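Local coordinates for protein CT398 (Chlamydia trachomatis, PDB 4ILO) that is of unknown function but, with its long coiled-coil hairpin and zinc ribbon domain, may bind DNA or RNA, at residues Q212-N215 / L216-Q220; A144-E147 / E148-N152; K68-Q71 / E72-Q76. One frame throughout, in Å; residues are numbered along the deposited sequence.

In the fold
All three contacts lie within single helices, and their differences follow from what covers each helix. Interaction 1 belongs to the short helix 211-219 beside the zinc ribbon sheet; interactions 2 and 3 sit on the two long arms of the coiled-coil hairpin, helix 90-171 and helix 2-86. The centres of interactions 1 and 3 are about 103 Å apart, on opposite sides of the chain's centre. Interactions 1 and 2 are partly buried, each having two buried residues, whereas interaction 3 is a surface contact. Ionic chemistry dominates interaction 2; interaction 1 adds a long salt bridge to packing on the strands of the ribbon, and 68-71 / 72-76 relies on uncharged donors.

Interaction 1: residues Q212-N215 / L216-Q220. With EDO (1,2-ethanediol), chain D.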
# COMPACT_ATOMS: atom_id res chain seq x y z
N GLN A 212 5.30 -47.97 23.38
CA GLN A 212 4.46 -48.74 22.48
C GLN A 212 4.34 -48.07 21.12
O GLN A 212 4.44 -48.73 20.08
CB GLN A 212 3.08 -48.88 23.11
CG GLN A 212 2.01 -49.00 22.06
CD GLN A 212 0.71 -49.51 22.62
OE1 GLN A 212 -0.03 -48.78 23.30
NE2 GLN A 212 0.40 -50.79 22.33
N HIS A 213 4.13 -46.73 21.11
CA HIS A 213 3.94 -46.01 19.86
C HIS A 213 5.22 -46.01 19.04
O HIS A 213 5.18 -46.14 17.81
CB HIS A 213 3.45 -44.58 20.15
CG HIS A 213 2.63 -44.00 19.04
ND1 HIS A 213 1.39 -44.48 18.70
CD2 HIS A 213 2.91 -43.01 18.15
CE1 HIS A 213 0.92 -43.80 17.67
NE2 HIS A 213 1.82 -42.90 17.32
N GLU A 214 6.37 -45.87 19.69
CA GLU A 214 7.63 -46.00 18.97
C GLU A 214 7.75 -47.38 18.33
O GLU A 214 8.11 -47.50 17.15
CB GLU A 214 8.80 -45.72 19.91
CG GLU A 214 10.13 -45.98 19.26
CD GLU A 214 11.31 -45.46 20.08
OE1 GLU A 214 11.12 -45.03 21.25
OE2 GLU A 214 12.43 -45.49 19.52
N ASN A 215 7.43 -48.44 19.08
CA ASN A 215 7.40 -49.78 18.49
C ASN A 215 6.59 -49.78 17.20
O ASN A 215 7.06 -50.27 16.16
CB ASN A 215 6.87 -50.81 19.50
CG ASN A 215 7.88 -51.12 20.61
OD1 ASN A 215 9.09 -51.04 20.40
ND2 ASN A 215 7.38 -51.46 21.80
N LEU A 216 5.39 -49.20 17.23
CA LEU A 216 4.54 -49.17 16.04
C LEU A 216 5.25 -48.48 14.88
O LEU A 216 5.16 -48.95 13.74
CB LEU A 216 3.22 -48.45 16.33
CG LEU A 216 2.21 -49.12 17.28
CD1 LEU A 216 1.04 -48.16 17.51
CD2 LEU A 216 1.74 -50.42 16.69
N VAL A 217 5.92 -47.35 15.13
CA VAL A 217 6.55 -46.61 14.04
C VAL A 217 7.67 -47.43 13.42
O VAL A 217 7.83 -47.49 12.20
CB VAL A 217 7.06 -45.23 14.51
CG1 VAL A 217 7.77 -44.53 13.37
CG2 VAL A 217 5.91 -44.38 15.06
N ARG A 218 8.50 -48.05 14.26
CA ARG A 218 9.60 -48.86 13.75
C ARG A 218 9.14 -50.00 12.82
O ARG A 218 9.89 -50.38 11.90
CB ARG A 218 10.37 -49.45 14.92
CG ARG A 218 11.15 -48.39 15.66
CD ARG A 218 12.56 -48.83 15.84
NE ARG A 218 13.10 -48.38 17.11
CZ ARG A 218 14.33 -48.68 17.52
NH1 ARG A 218 15.13 -49.44 16.77
NH2 ARG A 218 14.75 -48.22 18.69
N LYS A 219 7.96 -50.58 13.06
CA LYS A 219 7.56 -51.71 12.21
C LYS A 219 7.46 -51.27 10.75
O LYS A 219 7.73 -52.06 9.85
CB LYS A 219 6.27 -52.37 12.70
CG LYS A 219 6.31 -52.83 14.17
CD LYS A 219 5.35 -54.02 14.50
CE LYS A 219 3.89 -53.60 14.69
NZ LYS A 219 2.99 -54.02 13.55
N GLN A 220 7.16 -49.99 10.51
CA GLN A 220 7.22 -49.46 9.16
C GLN A 220 6.29 -50.22 8.23
O GLN A 220 6.51 -50.29 7.01
CB GLN A 220 8.66 -49.51 8.64
CG GLN A 220 8.94 -48.73 7.38
CD GLN A 220 10.34 -48.14 7.36
OE1 GLN A 220 11.11 -48.28 8.32
NE2 GLN A 220 10.68 -47.46 6.27
C1 EDO D . 5.66 -45.60 10.09
O1 EDO D . 6.95 -46.06 9.70
C2 EDO D . 5.16 -44.68 8.99
O2 EDO D . 4.13 -43.87 9.56
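Val217 packs back against the turn before it: its CG2 lies 3.3 Å from His213 O, the same carbonyl oxygen that accepts the backbone bond from Val217 N at 3.0 Å. This is the close-packed side of helix 211-219. The branched valine is buried and touches Val224 of strand 224-225. An ethanediol molecule, probably from the crystallisation liquor, donates through O1 to Val217 O at 3.0 Å and is also hydrogen-bonded to Val224 N and Leu233 O. His213 faces the same strand; with CG anti to the backbone N (chi1 -153°), the ring is carried to where NE2 hydrogen-bonds Phe225 O, while ND1 stays 3.9 Å from Leu216 CD1. A histidine suits this place because it can pack as a flat ring and still satisfy a strand carbonyl. Within the C4-type zinc ribbon domain the helix thus packs on strand 224-225, with the His213 side chain about 9 Å from the zinc ion held by Cys202, Cys205, Cys226 and Cys229.

The Glu214 carboxylate is buried too and held chiefly by Arg200, which pairs with OE2. Its reach to Arg218 is looser: the two side chains run side by side and point the same way, but Glu214 OE2 and Arg218 NH2 stand 3.7 Å apart, a long salt bridge at the guanidinium edge. The solvent side consists of the exposed Asn215, Arg218 and Lys219. There Lys219 CG rests 3.3 Å from Asn215 O, and its flexible chain carries NZ to Asp221, just beyond the positive-phi turn at Gln220.

Interaction 2: residues A144-E147 / E148-N152; sequences AIEE and EIREN
Four successive i to i+4 backbone bonds, from Glu148 N to Ala144 O through Glu151 N to Glu147 O, keep this part of helix 90-171 regular and bring side chains one turn apart onto the same flank. Arg150 exploits that spacing. Its chain leans back along the helix, CG passing 3.3 Å from Glu146 O, and its guanidinium reaches two glutamates of the preceding turn. Arg150 NH2 forms a salt bridge with Glu146 OE2 at 3.0 Å; these two side chains run alongside each other, yet their planes are turned 78° apart, and Glu146 CB lies over one guanidinium face. Glu147 comes from the edge instead. Its bend at chi2 (-55°) folds the carboxylate back beside the arginine, which it crosses at about a right angle, and NH1 donates to the anti side of OE2 at 3.2 Å.

Both acids have further partners: Glu146 OE1 meets Lys42 and Ser142, and Glu147 OE2 also pairs with Arg154. Arg154 reaches Glu151 as well, which probably eases the proximity of Glu147 OE1 and Glu151 OE1, 4.5 Å apart. Long, flexible glutamate and arginine chains suit a flank where charges must span a full turn. On another flank the exposed Ile145 leans on Ile149, CG2 to CD1 at 3.8 Å, and the buried Ile149 packs on His31 and Leu35 of helix 2-86. An apolar residue such as Ile149 set against the partner helix, bordered by a salt-bridge network that includes Lys42 across the interface, is characteristic of a coiled-coil hairpin.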
# COMPACT_ATOMS: atom_id res chain seq x y z
N ALA A 144 14.81 2.89 -8.27
CA ALA A 144 15.76 1.78 -8.34
C ALA A 144 15.37 0.67 -7.39
O ALA A 144 15.60 -0.52 -7.66
CB ALA A 144 17.17 2.28 -7.99
N ILE A 145 14.76 1.04 -6.27
CA ILE A 145 14.36 0.04 -5.30
C ILE A 145 13.17 -0.74 -5.84
O ILE A 145 13.14 -1.98 -5.78
CB ILE A 145 14.08 0.74 -3.96
CG1 ILE A 145 15.43 1.21 -3.40
CG2 ILE A 145 13.38 -0.18 -2.97
CD1 ILE A 145 15.37 2.35 -2.46
N GLU A 146 12.21 -0.04 -6.46
CA GLU A 146 11.03 -0.72 -6.96
C GLU A 146 11.39 -1.69 -8.06
O GLU A 146 10.82 -2.78 -8.14
CB GLU A 146 10.03 0.26 -7.53
CG GLU A 146 9.41 1.19 -6.51
CD GLU A 146 8.65 2.33 -7.20
OE1 GLU A 146 8.84 3.50 -6.81
OE2 GLU A 146 7.88 2.04 -8.15
N GLU A 147 12.29 -1.29 -8.95
CA GLU A 147 12.62 -2.21 -10.03
C GLU A 147 13.38 -3.41 -9.50
O GLU A 147 13.18 -4.54 -9.97
CB GLU A 147 13.36 -1.49 -11.16
CG GLU A 147 12.59 -1.51 -12.50
CD GLU A 147 12.19 -2.93 -12.98
OE1 GLU A 147 13.09 -3.79 -13.19
OE2 GLU A 147 10.97 -3.17 -13.17
N GLU A 148 14.22 -3.21 -8.48
CA GLU A 148 14.91 -4.35 -7.91
C GLU A 148 13.94 -5.29 -7.20
O GLU A 148 14.12 -6.51 -7.21
CB GLU A 148 16.02 -3.88 -6.96
CG GLU A 148 16.65 -5.04 -6.20
CD GLU A 148 17.70 -4.58 -5.22
OE1 GLU A 148 18.27 -3.48 -5.43
OE2 GLU A 148 17.96 -5.34 -4.24
N ILE A 149 12.91 -4.73 -6.55
CA ILE A 149 11.90 -5.59 -5.94
C ILE A 149 11.16 -6.37 -7.01
O ILE A 149 10.89 -7.56 -6.83
CB ILE A 149 10.92 -4.76 -5.07
CG1 ILE A 149 11.62 -4.28 -3.80
CG2 ILE A 149 9.74 -5.67 -4.69
CD1 ILE A 149 10.90 -3.10 -3.06
N ARG A 150 10.78 -5.71 -8.12
CA ARG A 150 9.99 -6.40 -9.13
C ARG A 150 10.80 -7.50 -9.80
O ARG A 150 10.26 -8.56 -10.14
CB ARG A 150 9.44 -5.42 -10.18
CG ARG A 150 8.40 -4.41 -9.67
CD ARG A 150 7.71 -3.66 -10.82
NE ARG A 150 7.32 -2.30 -10.45
CZ ARG A 150 8.03 -1.19 -10.72
NH1 ARG A 150 9.18 -1.24 -11.39
NH2 ARG A 150 7.57 -0.01 -10.33
N GLU A 151 12.10 -7.27 -9.98
CA GLU A 151 12.94 -8.33 -10.53
C GLU A 151 13.06 -9.51 -9.57
O GLU A 151 13.14 -10.66 -10.01
CB GLU A 151 14.32 -7.79 -10.91
CG GLU A 151 15.19 -8.79 -11.69
CD GLU A 151 14.64 -9.09 -13.08
OE1 GLU A 151 14.22 -8.11 -13.75
OE2 GLU A 151 14.62 -10.28 -13.50
N ASN A 152 13.07 -9.24 -8.26
CA ASN A 152 13.12 -10.35 -7.31
C ASN A 152 11.84 -11.18 -7.39
O ASN A 152 11.90 -12.41 -7.43
CB ASN A 152 13.35 -9.82 -5.88
CG ASN A 152 14.81 -9.38 -5.63
OD1 ASN A 152 15.56 -9.03 -6.57
ND2 ASN A 152 15.22 -9.37 -4.36

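Interaction 3: residues K68-Q71 / E72-Q76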
# COMPACT_ATOMS: atom_id res chain seq x y z
N LYS A 68 -11.83 42.70 -10.18
CA LYS A 68 -12.82 43.22 -11.12
C LYS A 68 -13.84 44.10 -10.39
O LYS A 68 -14.20 45.17 -10.88
CB LYS A 68 -13.50 42.04 -11.79
CG LYS A 68 -14.59 42.38 -12.77
CD LYS A 68 -15.68 41.28 -12.77
CE LYS A 68 -16.85 41.62 -13.72
NZ LYS A 68 -16.34 42.00 -15.08
N ARG A 69 -14.29 43.65 -9.21
CA ARG A 69 -15.24 44.42 -8.42
C ARG A 69 -14.58 45.67 -7.84
O ARG A 69 -15.24 46.70 -7.70
CB ARG A 69 -15.78 43.58 -7.28
CG ARG A 69 -16.37 42.20 -7.64
CD ARG A 69 -16.86 41.46 -6.36
NE ARG A 69 -17.94 42.20 -5.70
CZ ARG A 69 -18.30 42.08 -4.41
NH1 ARG A 69 -17.65 41.24 -3.61
NH2 ARG A 69 -19.31 42.81 -3.93
N ILE A 70 -13.30 45.59 -7.45
CA ILE A 70 -12.61 46.79 -7.00
C ILE A 70 -12.57 47.81 -8.13
O ILE A 70 -12.94 48.98 -7.97
CB ILE A 70 -11.21 46.46 -6.46
CG1 ILE A 70 -11.36 45.73 -5.13
CG2 ILE A 70 -10.40 47.75 -6.25
CD1 ILE A 70 -10.09 45.05 -4.72
N GLN A 71 -12.23 47.33 -9.32
CA GLN A 71 -12.22 48.17 -10.51
C GLN A 71 -13.57 48.85 -10.72
O GLN A 71 -13.65 50.06 -11.01
CB GLN A 71 -11.88 47.32 -11.74
CG GLN A 71 -11.48 48.15 -12.94
CD GLN A 71 -10.44 49.18 -12.59
OE1 GLN A 71 -9.27 48.84 -12.31
NE2 GLN A 71 -10.84 50.46 -12.58
N GLU A 72 -14.64 48.07 -10.62
CA GLU A 72 -15.97 48.60 -10.84
C GLU A 72 -16.32 49.68 -9.79
O GLU A 72 -16.94 50.70 -10.13
CB GLU A 72 -16.96 47.45 -10.81
CG GLU A 72 -18.40 47.91 -10.77
CD GLU A 72 -18.76 48.74 -12.01
OE1 GLU A 72 -19.55 49.72 -11.90
OE2 GLU A 72 -18.23 48.41 -13.10
N ILE A 73 -15.98 49.47 -8.53
CA ILE A 73 -16.29 50.51 -7.54
C ILE A 73 -15.47 51.77 -7.81
O ILE A 73 -15.95 52.91 -7.67
CB ILE A 73 -16.09 49.96 -6.12
CG1 ILE A 73 -17.13 48.89 -5.82
CG2 ILE A 73 -16.27 51.07 -5.08
CD1 ILE A 73 -17.06 48.36 -4.39
N SER A 74 -14.20 51.57 -8.18
CA SER A 74 -13.32 52.70 -8.49
C SER A 74 -13.86 53.52 -9.64
O SER A 74 -13.89 54.75 -9.56
CB SER A 74 -11.89 52.22 -8.78
OG SER A 74 -11.33 51.58 -7.61
N ASP A 75 -14.37 52.87 -10.69
CA ASP A 75 -14.96 53.62 -11.79
C ASP A 75 -16.23 54.33 -11.35
O ASP A 75 -16.55 55.40 -11.86
CB ASP A 75 -15.34 52.75 -12.98
CG ASP A 75 -14.15 52.04 -13.61
OD1 ASP A 75 -12.98 52.46 -13.39
OD2 ASP A 75 -14.43 51.06 -14.33
N GLN A 76 -16.99 53.73 -10.45
CA GLN A 76 -18.22 54.36 -10.02
C GLN A 76 -17.93 55.58 -9.15
O GLN A 76 -18.62 56.58 -9.24
CB GLN A 76 -19.04 53.33 -9.25
CG GLN A 76 -20.43 53.81 -8.95
CD GLN A 76 -21.16 54.30 -10.22
OE1 GLN A 76 -21.17 53.61 -11.27
NE2 GLN A 76 -21.74 55.50 -10.14
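Glu72 begins the second turn with its backbone N bonded to Lys68 O at 2.9 Å, while its CB packs against the carbonyls of Lys68 and Arg69. The side chain then bends at chi2 and leads away from the preceding turn; a long charged residue is at home on this exposed side of helix 2-86.

Ile73 follows, its N bonded to Arg69 O and its CG1 lying 3.5 Å from that same oxygen. Its branched apolar side chain touches Leu110 of helix 90-171, as does Ile70 one turn earlier, so the two isoleucines help form the apolar contact between the arms of the hairpin.

Ser74 binds the preceding turn twice. Both its N, at 2.9 Å, and its OG, at 3.1 Å, donate to Ile70 O, but from different directions. The amide approaches nearly head-on to the carbonyl, whereas the hydroxyl stands 47° out of the carbonyl plane. Chi1 of -63° sets OG beside the backbone N, which brings it back over that oxygen. Serine is short enough to make this return, and its OG is also hydrogen-bonded to Arg107 of the opposing helix.

Asp75 repeats the backbone pattern with Gln71 O and adds a side-chain bond: Gln71 NE2 donates to Asp75 OD1 at 3.0 Å. The bond is bent, with an angle of 139° at the hydrogen. OD1 lies close to the amide plane of Gln71, yet the donor comes from above the carboxylate plane. Gln71 achieves this by curling at chi2, which swings its amide toward the next turn.

A neutral amide thus partners the aspartate here, so this i to i+4 pair is a directional hydrogen bond without charge neutralisation, and the aspartate probably keeps its negative charge on the exposed helix surface.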